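Local atomic coordinates of Baccell_00875 (Bacteroides cellulosilyticus DSM 14838, PDB entry 5NO8), a protein that probably acts as a polysaccharide lyase that removes the L-rhamnose caps, linked to glucuronic acid, from complex arabinogalactan proteins. Residues Y540-V545 / E589-H594; L531-H536 / K569-V574; H612-I617 / Q680-V685; N211-G216 / H536-E541. One frame throughout, in Å; residues are numbered along the deposited sequence.

Overall arrangement
The four contacts gather round the start of helix 542-559. Contacts 1, 2 and 4 share or touch its lead-in: contacts 1 and 4 have Y540 and E541 in common, and contacts 2 and 4 have H536. Contact 1, its centre about 6 Å from the centre of the chain, is buried and charged, whereas contact 3, also buried, is chiefly aromatic and apolar. These two meet where Q542 reaches W614. Contact 2 lies farther out, its centre about 17 Å from that of the chain, and mixes a tyrosine-glutamine hydrogen bond with aliphatic packing. Contact 4 is partly buried; it joins a loop between two strands to the helical part through an amide and a water.

Contact 1: residues Y540-V545 / E589-H594. With GOL (glycerol), chain C.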
# COMPACT_ATOMS: atom_id res chain seq x y z
N TYR A 540 1.21 14.15 3.32
CA TYR A 540 1.17 13.88 1.90
C TYR A 540 0.94 12.40 1.82
O TYR A 540 1.59 11.66 2.53
CB TYR A 540 2.51 14.26 1.27
CG TYR A 540 2.62 13.91 -0.19
CD1 TYR A 540 2.04 14.72 -1.16
CD2 TYR A 540 3.29 12.75 -0.61
CE1 TYR A 540 2.11 14.39 -2.51
CE2 TYR A 540 3.38 12.43 -1.95
CZ TYR A 540 2.78 13.24 -2.90
OH TYR A 540 2.87 12.93 -4.23
N GLU A 541 0.05 11.96 0.94
CA GLU A 541 -0.23 10.51 0.81
C GLU A 541 -1.11 10.20 -0.38
O GLU A 541 -1.73 11.09 -0.98
CB GLU A 541 -0.89 9.97 2.07
CG GLU A 541 -2.18 10.71 2.45
CD GLU A 541 -3.25 9.78 2.99
OE1 GLU A 541 -3.47 8.71 2.35
OE2 GLU A 541 -3.89 10.11 4.03
N GLN A 542 -1.22 8.91 -0.67
CA GLN A 542 -2.01 8.46 -1.78
C GLN A 542 -3.50 8.81 -1.67
O GLN A 542 -4.14 9.03 -2.71
CB GLN A 542 -1.80 6.96 -2.00
CG GLN A 542 -2.70 6.33 -3.07
CD GLN A 542 -3.93 5.68 -2.49
OE1 GLN A 542 -4.12 5.66 -1.28
NE2 GLN A 542 -4.77 5.14 -3.36
N SER A 543 -4.06 8.85 -0.47
CA SER A 543 -5.47 9.21 -0.34
C SER A 543 -5.72 10.73 -0.20
O SER A 543 -6.82 11.13 0.19
CB SER A 543 -6.20 8.39 0.73
OG SER A 543 -5.85 8.77 2.05
N ILE A 544 -4.71 11.55 -0.50
CA ILE A 544 -4.91 12.95 -0.94
C ILE A 544 -4.80 13.07 -2.45
O ILE A 544 -5.68 13.64 -3.11
CB ILE A 544 -3.86 13.88 -0.27
CG1 ILE A 544 -4.07 13.87 1.24
CG2 ILE A 544 -3.93 15.30 -0.86
CD1 ILE A 544 -2.90 14.45 2.01
N VAL A 545 -3.76 12.48 -3.03
CA VAL A 545 -3.51 12.58 -4.47
C VAL A 545 -4.59 11.85 -5.27
O VAL A 545 -5.14 12.39 -6.23
CB VAL A 545 -2.11 12.03 -4.84
CG1 VAL A 545 -1.89 12.03 -6.36
CG2 VAL A 545 -1.01 12.83 -4.15
N GLU A 589 0.64 -3.07 -8.13
CA GLU A 589 -0.20 -1.89 -8.30
C GLU A 589 -0.98 -1.51 -7.04
O GLU A 589 -2.08 -0.98 -7.11
CB GLU A 589 -1.11 -2.03 -9.52
CG GLU A 589 -0.37 -2.27 -10.82
CD GLU A 589 -1.19 -1.81 -12.02
OE1 GLU A 589 -1.94 -2.66 -12.55
OE2 GLU A 589 -1.08 -0.60 -12.41
N VAL A 590 -0.39 -1.75 -5.88
CA VAL A 590 -1.00 -1.43 -4.60
C VAL A 590 -0.20 -0.30 -3.95
O VAL A 590 0.96 -0.46 -3.57
CB VAL A 590 -1.01 -2.66 -3.68
CG1 VAL A 590 -1.57 -2.32 -2.31
CG2 VAL A 590 -1.81 -3.81 -4.31
N ALA A 591 -0.87 0.82 -3.72
CA ALA A 591 -0.19 1.97 -3.17
C ALA A 591 0.45 1.74 -1.81
O ALA A 591 -0.15 1.13 -0.90
CB ALA A 591 -1.17 3.12 -3.08
N ILE A 592 1.63 2.33 -1.64
CA ILE A 592 2.27 2.38 -0.35
C ILE A 592 1.37 3.14 0.61
O ILE A 592 1.00 4.28 0.36
CB ILE A 592 3.63 3.09 -0.40
CG1 ILE A 592 4.63 2.32 -1.27
CG2 ILE A 592 4.17 3.27 1.03
CD1 ILE A 592 5.83 3.15 -1.67
N ARG A 593 0.99 2.46 1.68
CA ARG A 593 0.27 3.00 2.82
C ARG A 593 0.82 2.27 4.03
O ARG A 593 1.20 1.10 3.94
CB ARG A 593 -1.24 2.79 2.68
CG ARG A 593 -1.82 3.34 1.38
CD ARG A 593 -3.35 3.20 1.25
NE ARG A 593 -4.02 3.75 2.41
CZ ARG A 593 -4.24 5.05 2.64
NH1 ARG A 593 -3.93 5.97 1.73
NH2 ARG A 593 -4.78 5.43 3.77
N HIS A 594 0.94 2.95 5.16
CA HIS A 594 1.71 2.39 6.28
C HIS A 594 1.32 2.88 7.68
O HIS A 594 2.11 2.82 8.62
CB HIS A 594 3.21 2.55 6.03
CG HIS A 594 3.66 3.97 5.85
ND1 HIS A 594 3.60 4.91 6.86
CD2 HIS A 594 4.18 4.59 4.78
CE1 HIS A 594 4.07 6.06 6.40
NE2 HIS A 594 4.46 5.89 5.15
C1 GOL C . -7.51 9.19 5.53
O1 GOL C . -7.52 9.88 4.26
C2 GOL C . -6.67 7.91 5.46
O2 GOL C . -5.26 8.14 5.21
C3 GOL C . -6.87 7.10 6.75
O3 GOL C . -5.66 6.89 7.46
O HOH W 1 0.58 7.06 0.78
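R593 extends one nitrogen, NH1, to the beginning of helix 542-559, where two side-chain oxygens receive it. Its salt bridge to E541 spans 2.8 Å from NH1 to OE1, and OE1 is approached nearly along its C-O direction. The same NH1 donates to Q542 OE1 at 3.0 Å, a more bent bond, with the amide and guanidinium planes steeply inclined at 67°. E541 OE1 also accepts from S543 N at 2.9 Å, from above the carboxylate plane. E541 is thus an N-cap residue that serves the helix and the arginine with one oxygen.

The tight part lies around Q542. With CG anti to the backbone N (chi1 174°) and a bend at the next bond, its chain passes over the A591 methyl, CG to CB 3.6 Å. The amide is gripped at both ends, since NE2 donates to W614 and T618, and its rotation is fixed.

The looser side is bridged by small molecules. A water links Q542 N and I592 O, and a glycerol, probably from the crystallisation liquor, sits at the guanidinium edge, its O2 3.1 Å from R593 NH2, which also makes a salt bridge to D596. That O2 donates to E541 OE2 (2.7 Å), and the glycerol O1 donates to S543 OG. Hydrogen bonds between the glycerol and W595 and D596 are consistent with a polar pocket able to hold hydroxyl groups.

Around this junction, I617 of helix 615-629 touches Q542 and S543, L575 of helix 562-576 touches Q542, and the 589-594 loop runs on toward helix 596-600.

Contact 2: residues L531-H536 / K569-V574; sequences LNYPAH and KRQMPV
Y533 and Q571 each start with CG anti to the carbonyl carbon (chi1 -62° for Y533), and the glutamine chain then continues extended, so that the phenol and the amide arrive from opposite directions. The hydroxyl OH of Y533 donates to OE1 of Q571 at 2.6 Å, a short hydrogen bond with unusual geometry. OE1 lies in the plane of the tyrosine ring at its edge, whereas the hydroxyl stands above the carbonyl plane of the amide, the C=O...O angle being only 102°. Ring and amide are almost perpendicular, 84° apart. The other end of the amide is held within its own helix, NE2 donating to E567, which fixes which way the oxygen faces.

The loop 531-536 follows helix 509-529 and leads into helix 542-559, and its partner is helix 562-576, next in the chain. Such a run of consecutive helices is consistent with an alpha/alpha barrel, and here a connecting loop is packed against a helix of that run. N532 centres an inverse gamma turn, closed by a weak bond from Y533 N to L531 O, and this tight bend separates the two residues that meet the helix.

L531 lies alongside the glutamine, CD2 4.0 Å from Q571 CG, and the same methyl reaches V574 CG2 at 4.1 Å. V574 CG1 comes obliquely to the phenol, 4.2 Å from Y533 OH. Beyond it, Y540 packs on the same valine and on the tyrosine ring, while V545 CG1 packs against the Y533 hydroxyl.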
# COMPACT_ATOMS: atom_id res chain seq x y z
N LEU A 531 0.32 20.38 -7.75
CA LEU A 531 1.01 19.46 -6.83
C LEU A 531 1.26 20.04 -5.44
O LEU A 531 1.80 19.35 -4.57
CB LEU A 531 2.33 19.00 -7.45
CG LEU A 531 2.26 18.44 -8.88
CD1 LEU A 531 3.64 17.96 -9.31
CD2 LEU A 531 1.24 17.32 -8.98
N ASN A 532 0.84 21.29 -5.20
CA ASN A 532 0.86 21.84 -3.84
C ASN A 532 -0.32 21.33 -3.03
O ASN A 532 -1.21 22.09 -2.67
CB ASN A 532 0.88 23.37 -3.87
CG ASN A 532 2.04 23.90 -4.68
OD1 ASN A 532 1.84 24.55 -5.70
ND2 ASN A 532 3.25 23.57 -4.26
N TYR A 533 -0.29 20.04 -2.70
CA TYR A 533 -1.40 19.40 -2.01
C TYR A 533 -1.39 19.85 -0.55
O TYR A 533 -0.36 19.73 0.12
CB TYR A 533 -1.26 17.88 -2.06
CG TYR A 533 -1.28 17.27 -3.44
CD1 TYR A 533 -2.49 17.05 -4.11
CD2 TYR A 533 -0.12 16.88 -4.05
CE1 TYR A 533 -2.51 16.48 -5.37
CE2 TYR A 533 -0.12 16.30 -5.31
CZ TYR A 533 -1.32 16.11 -5.96
OH TYR A 533 -1.29 15.53 -7.19
N PRO A 534 -2.52 20.37 -0.04
CA PRO A 534 -2.56 20.66 1.39
C PRO A 534 -2.47 19.40 2.26
O PRO A 534 -2.86 18.29 1.81
CB PRO A 534 -3.93 21.34 1.59
CG PRO A 534 -4.61 21.37 0.27
CD PRO A 534 -3.83 20.54 -0.69
N ALA A 535 -1.96 19.56 3.47
CA ALA A 535 -1.89 18.44 4.41
C ALA A 535 -3.30 18.14 4.90
O ALA A 535 -4.11 19.05 5.06
CB ALA A 535 -0.97 18.77 5.58
N HIS A 536 -3.59 16.86 5.10
CA HIS A 536 -4.85 16.44 5.72
C HIS A 536 -4.48 15.63 6.96
O HIS A 536 -3.75 16.12 7.82
CB HIS A 536 -5.74 15.70 4.71
CG HIS A 536 -6.31 16.60 3.65
ND1 HIS A 536 -5.55 17.15 2.65
CD2 HIS A 536 -7.58 17.05 3.45
CE1 HIS A 536 -6.31 17.90 1.88
NE2 HIS A 536 -7.55 17.85 2.34
N LYS A 569 -4.07 14.42 -16.24
CA LYS A 569 -2.89 13.93 -16.94
C LYS A 569 -1.59 14.41 -16.31
O LYS A 569 -0.63 13.65 -16.27
CB LYS A 569 -2.91 14.30 -18.43
CG LYS A 569 -3.87 13.44 -19.21
CD LYS A 569 -3.91 13.85 -20.67
CE LYS A 569 -4.90 13.00 -21.44
NZ LYS A 569 -5.37 13.72 -22.64
N ARG A 570 -1.57 15.65 -15.81
CA ARG A 570 -0.41 16.16 -15.08
C ARG A 570 -0.16 15.38 -13.77
O ARG A 570 0.98 15.14 -13.41
CB ARG A 570 -0.53 17.67 -14.76
CG ARG A 570 -0.11 18.58 -15.92
CD ARG A 570 0.02 20.05 -15.48
NE ARG A 570 -1.29 20.63 -15.17
CZ ARG A 570 -2.15 21.12 -16.07
NH1 ARG A 570 -1.86 21.14 -17.37
NH2 ARG A 570 -3.32 21.61 -15.66
N GLN A 571 -1.24 15.02 -13.08
CA GLN A 571 -1.13 14.38 -11.77
C GLN A 571 -0.96 12.86 -11.82
O GLN A 571 -0.49 12.27 -10.84
CB GLN A 571 -2.30 14.76 -10.88
CG GLN A 571 -2.30 16.24 -10.50
CD GLN A 571 -3.22 16.57 -9.34
OE1 GLN A 571 -3.49 15.72 -8.48
NE2 GLN A 571 -3.71 17.82 -9.29
N MET A 572 -1.30 12.23 -12.94
CA MET A 572 -1.27 10.75 -13.02
C MET A 572 0.09 10.15 -12.65
O MET A 572 0.10 9.19 -11.90
CB MET A 572 -1.71 10.23 -14.39
CG MET A 572 -3.21 10.27 -14.58
SD MET A 572 -4.07 9.00 -13.62
CE MET A 572 -3.63 7.57 -14.59
N PRO A 573 1.22 10.70 -13.16
CA PRO A 573 2.53 10.12 -12.81
C PRO A 573 2.86 10.20 -11.32
O PRO A 573 3.54 9.31 -10.78
CB PRO A 573 3.52 10.94 -13.64
CG PRO A 573 2.70 11.52 -14.75
CD PRO A 573 1.39 11.83 -14.09
N VAL A 574 2.39 11.25 -10.67
CA VAL A 574 2.53 11.41 -9.24
C VAL A 574 1.73 10.34 -8.48
O VAL A 574 2.21 9.77 -7.49
CB VAL A 574 2.20 12.88 -8.84
CG1 VAL A 574 2.11 13.05 -7.35
CG2 VAL A 574 3.24 13.82 -9.43

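Contact 3: residues H612-I617 / Q680-V685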
# COMPACT_ATOMS: atom_id res chain seq x y z
N HIS A 612 -3.89 -2.03 1.81
CA HIS A 612 -4.89 -1.33 2.54
C HIS A 612 -5.93 -0.91 1.52
O HIS A 612 -5.61 -0.47 0.45
CB HIS A 612 -4.32 -0.11 3.22
CG HIS A 612 -5.34 0.62 4.01
ND1 HIS A 612 -6.00 1.72 3.53
CD2 HIS A 612 -5.89 0.34 5.22
CE1 HIS A 612 -6.87 2.13 4.44
NE2 HIS A 612 -6.81 1.31 5.48
N TYR A 613 -7.18 -0.98 1.92
CA TYR A 613 -8.31 -0.79 0.99
C TYR A 613 -8.34 0.56 0.26
O TYR A 613 -8.87 0.63 -0.85
CB TYR A 613 -9.62 -1.03 1.70
CG TYR A 613 -10.02 0.08 2.63
CD1 TYR A 613 -10.78 1.14 2.16
CD2 TYR A 613 -9.67 0.06 3.96
CE1 TYR A 613 -11.19 2.14 2.99
CE2 TYR A 613 -10.07 1.08 4.80
CZ TYR A 613 -10.81 2.14 4.29
OH TYR A 613 -11.26 3.17 5.08
N TRP A 614 -7.79 1.64 0.83
CA TRP A 614 -7.77 2.89 0.04
C TRP A 614 -6.87 2.83 -1.19
O TRP A 614 -6.99 3.66 -2.09
CB TRP A 614 -7.47 4.13 0.86
CG TRP A 614 -8.53 4.63 1.78
CD1 TRP A 614 -8.33 5.06 3.02
CD2 TRP A 614 -9.95 4.81 1.53
NE1 TRP A 614 -9.49 5.49 3.59
CE2 TRP A 614 -10.50 5.35 2.69
CE3 TRP A 614 -10.81 4.54 0.45
CZ2 TRP A 614 -11.88 5.63 2.83
CZ3 TRP A 614 -12.16 4.80 0.58
CH2 TRP A 614 -12.67 5.35 1.74
N SER A 615 -6.00 1.82 -1.30
CA SER A 615 -5.31 1.56 -2.55
C SER A 615 -6.29 1.43 -3.73
O SER A 615 -5.91 1.67 -4.86
CB SER A 615 -4.44 0.29 -2.51
OG SER A 615 -5.23 -0.91 -2.33
N THR A 616 -7.53 1.04 -3.46
CA THR A 616 -8.52 0.90 -4.54
C THR A 616 -8.97 2.23 -5.11
O THR A 616 -9.50 2.25 -6.20
CB THR A 616 -9.75 0.07 -4.12
OG1 THR A 616 -10.47 0.70 -3.07
CG2 THR A 616 -9.32 -1.34 -3.66
N ILE A 617 -8.71 3.35 -4.43
CA ILE A 617 -9.04 4.64 -5.04
C ILE A 617 -8.24 4.81 -6.32
O ILE A 617 -8.73 5.35 -7.30
CB ILE A 617 -8.74 5.84 -4.10
CG1 ILE A 617 -9.44 5.72 -2.76
CG2 ILE A 617 -9.22 7.13 -4.78
CD1 ILE A 617 -8.85 6.65 -1.73
N GLN A 680 -12.70 -1.71 5.61
CA GLN A 680 -12.21 -2.29 4.36
C GLN A 680 -13.26 -2.58 3.31
O GLN A 680 -12.90 -2.83 2.17
CB GLN A 680 -11.41 -3.60 4.60
CG GLN A 680 -12.25 -4.80 5.03
CD GLN A 680 -13.00 -4.58 6.32
OE1 GLN A 680 -14.26 -4.79 6.43
NE2 GLN A 680 -12.27 -4.15 7.32
N ASP A 681 -14.54 -2.51 3.65
CA ASP A 681 -15.57 -2.84 2.66
C ASP A 681 -15.64 -1.84 1.52
O ASP A 681 -16.12 -2.17 0.44
CB ASP A 681 -16.90 -3.09 3.36
CG ASP A 681 -16.82 -4.31 4.24
OD1 ASP A 681 -16.38 -5.37 3.74
OD2 ASP A 681 -17.13 -4.23 5.44
N TRP A 682 -15.06 -0.64 1.70
CA TRP A 682 -14.80 0.23 0.55
C TRP A 682 -14.03 -0.44 -0.60
O TRP A 682 -14.19 -0.06 -1.76
CB TRP A 682 -14.04 1.51 0.98
CG TRP A 682 -14.86 2.45 1.78
CD1 TRP A 682 -14.77 2.68 3.10
CD2 TRP A 682 -15.93 3.28 1.29
NE1 TRP A 682 -15.70 3.62 3.49
CE2 TRP A 682 -16.44 3.99 2.40
CE3 TRP A 682 -16.52 3.46 0.04
CZ2 TRP A 682 -17.52 4.89 2.30
CZ3 TRP A 682 -17.61 4.36 -0.07
CH2 TRP A 682 -18.07 5.08 1.07
N ALA A 683 -13.16 -1.41 -0.31
CA ALA A 683 -12.48 -2.07 -1.41
C ALA A 683 -13.47 -2.75 -2.35
O ALA A 683 -13.25 -2.75 -3.56
CB ALA A 683 -11.44 -3.06 -0.90
N LEU A 684 -14.55 -3.29 -1.82
CA LEU A 684 -15.56 -3.94 -2.66
C LEU A 684 -16.48 -2.91 -3.32
O LEU A 684 -16.94 -3.10 -4.44
CB LEU A 684 -16.34 -4.97 -1.87
CG LEU A 684 -15.55 -6.19 -1.41
CD1 LEU A 684 -16.47 -7.12 -0.62
CD2 LEU A 684 -14.88 -6.91 -2.57
N VAL A 685 -16.71 -1.78 -2.65
CA VAL A 685 -17.38 -0.66 -3.30
C VAL A 685 -16.65 -0.27 -4.58
O VAL A 685 -17.27 -0.08 -5.64
CB VAL A 685 -17.50 0.56 -2.35
CG1 VAL A 685 -18.01 1.80 -3.10
CG2 VAL A 685 -18.37 0.25 -1.15
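Y613 has the backbone of Q680 over one face of its ring, CD2 lying 3.5 Å from Q680 CA, and W614 CH2 at its edge, in plane. The same CD2 sits over a face of the H612 ring, toward its rim, while CE1 stands over the centre of one face of the W614 indole. The ring of W682 is nearly parallel to that of Y613, planes 17° apart, but slid so far that they barely overlap, the centroids being 5.6 Å apart. W614 in turn lays CH2 over a face of W682, 3.6 Å from its CG, with the two indoles inclined at 33°. The result is an aromatic cluster of three residues.

Y613 enters it because CG lies between its backbone N and carbonyl carbon (chi1 74°), and its hydroxyl is hydrogen-bonded to D679. Were the phenol cut back to an alanine, a gap beside both tryptophans would be likely to open and D679 to lose its hydroxyl partner. Next to the rings, A683 CB touches Y613 CB at 3.8 Å and T616 CG2 at 3.9 Å, while T616 OG1 donates to Y613 O.

The contact thus joins the beginnings of helices 615-629 and 682-692. V400 of helix 396-409 touches W682, and I617 lies against helix 542-559.

Contact 4: residues N211-G216 / H536-E541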
# COMPACT_ATOMS: atom_id res chain seq x y z
N ASN A 211 4.33 9.43 14.02
CA ASN A 211 3.02 8.80 13.75
C ASN A 211 2.92 8.36 12.28
O ASN A 211 3.79 7.61 11.84
CB ASN A 211 1.83 9.68 14.26
CG ASN A 211 1.83 11.09 13.69
OD1 ASN A 211 2.52 12.00 14.21
ND2 ASN A 211 1.02 11.31 12.64
N SER A 212 1.93 8.83 11.51
CA SER A 212 1.74 8.45 10.11
C SER A 212 2.70 9.06 9.10
O SER A 212 2.66 8.68 7.92
CB SER A 212 0.29 8.82 9.70
OG SER A 212 -0.65 8.40 10.70
N GLN A 213 3.54 10.01 9.53
CA GLN A 213 4.26 10.88 8.61
C GLN A 213 5.62 10.36 8.17
O GLN A 213 6.37 11.05 7.47
CB GLN A 213 4.46 12.27 9.24
CG GLN A 213 3.27 12.87 9.97
CD GLN A 213 2.03 12.97 9.11
OE1 GLN A 213 2.10 13.03 7.88
NE2 GLN A 213 0.88 13.02 9.77
N THR A 214 5.95 9.13 8.56
CA THR A 214 7.18 8.51 8.15
C THR A 214 6.98 7.02 7.99
O THR A 214 6.27 6.44 8.77
CB THR A 214 8.29 8.72 9.17
OG1 THR A 214 9.47 8.07 8.71
CG2 THR A 214 7.95 8.18 10.57
N ARG A 215 7.67 6.44 7.01
CA ARG A 215 7.62 5.01 6.83
C ARG A 215 8.51 4.31 7.84
O ARG A 215 8.40 3.10 8.05
CB ARG A 215 8.02 4.64 5.43
CG ARG A 215 7.62 3.23 5.04
CD ARG A 215 7.57 3.09 3.56
NE ARG A 215 7.34 1.71 3.18
CZ ARG A 215 7.54 1.25 1.96
NH1 ARG A 215 7.99 2.06 0.98
NH2 ARG A 215 7.32 -0.04 1.70
N GLY A 216 9.38 5.07 8.50
CA GLY A 216 10.32 4.51 9.43
C GLY A 216 11.62 4.12 8.74
O GLY A 216 11.95 4.62 7.66
N HIS A 536 -3.59 16.86 5.10
CA HIS A 536 -4.85 16.44 5.72
C HIS A 536 -4.48 15.63 6.96
O HIS A 536 -3.75 16.12 7.82
CB HIS A 536 -5.74 15.70 4.71
CG HIS A 536 -6.31 16.60 3.65
ND1 HIS A 536 -5.55 17.15 2.65
CD2 HIS A 536 -7.58 17.05 3.45
CE1 HIS A 536 -6.31 17.90 1.88
NE2 HIS A 536 -7.55 17.85 2.34
N GLU A 537 -4.95 14.38 7.07
CA GLU A 537 -4.69 13.58 8.26
C GLU A 537 -3.28 12.97 8.20
O GLU A 537 -2.71 12.58 9.23
CB GLU A 537 -5.83 12.56 8.42
CG GLU A 537 -7.15 13.29 8.72
CD GLU A 537 -8.40 12.43 8.74
OE1 GLU A 537 -8.33 11.24 8.37
OE2 GLU A 537 -9.47 12.98 9.12
N VAL A 538 -2.72 12.92 7.00
CA VAL A 538 -1.29 12.67 6.78
C VAL A 538 -0.84 13.85 5.92
O VAL A 538 -1.65 14.43 5.20
CB VAL A 538 -1.08 11.32 6.04
CG1 VAL A 538 0.39 10.94 5.96
CG2 VAL A 538 -1.88 10.20 6.73
N ASN A 539 0.44 14.22 5.99
CA ASN A 539 0.92 15.44 5.33
C ASN A 539 0.93 15.34 3.82
O ASN A 539 0.70 16.33 3.12
CB ASN A 539 2.34 15.83 5.79
CG ASN A 539 2.43 16.15 7.27
OD1 ASN A 539 3.51 15.98 7.89
ND2 ASN A 539 1.32 16.57 7.87
N TYR A 540 1.21 14.15 3.32
CA TYR A 540 1.17 13.88 1.90
C TYR A 540 0.94 12.40 1.82
O TYR A 540 1.59 11.66 2.53
CB TYR A 540 2.51 14.26 1.27
CG TYR A 540 2.62 13.91 -0.19
CD1 TYR A 540 2.04 14.72 -1.16
CD2 TYR A 540 3.29 12.75 -0.61
CE1 TYR A 540 2.11 14.39 -2.51
CE2 TYR A 540 3.38 12.43 -1.95
CZ TYR A 540 2.78 13.24 -2.90
OH TYR A 540 2.87 12.93 -4.23
N GLU A 541 0.05 11.96 0.94
CA GLU A 541 -0.23 10.51 0.81
C GLU A 541 -1.11 10.20 -0.38
O GLU A 541 -1.73 11.09 -0.98
CB GLU A 541 -0.89 9.97 2.07
CG GLU A 541 -2.18 10.71 2.45
CD GLU A 541 -3.25 9.78 2.99
OE1 GLU A 541 -3.47 8.71 2.35
OE2 GLU A 541 -3.89 10.11 4.03
O HOH W 2 -2.67 10.00 10.48
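Q213 crosses to N539 by a chain bent at chi2 (-56°): CG lies anti to the carbonyl carbon (chi1 -43°), and the bend turns the amide toward the opposing backbone. There OE1 accepts from N539 N at 2.8 Å in a fairly straight bond (160°), the donor standing somewhat off the carbonyl plane. The amide of N539 lies nearly parallel to it, the two flat groups stacked with Q213 OE1 3.2 Å from N539 CG.

V538 is spread so that its two methyls serve different neighbours. CG1 comes close to Q213 OE1, at 3.3 Å, and CG2 meets the CB of S212 at 3.9 Å. The serine hydroxyl is engaged elsewhere: OG takes W599 NE1 as a partner, and it also lies 2.6 Å from a water that donates to E537 O. The carboxylate of E537 leads away, to R447.

A leucine in place of Q213 would probably leave N539 N without its acceptor and remove the amide that stacks on the asparagine.

The segments belong to separate parts of the fold: 211-216 connects strands 199-203 and 217-221, while the other loop leads into helix 542-559. The bond from N539 N and the water bridge between S212 and E537 link them, with V538 between. The glutamine oxygen thus satisfies a backbone N-H of a loop while the valine supplies apolar contact, and the join combines polar and apolar parts.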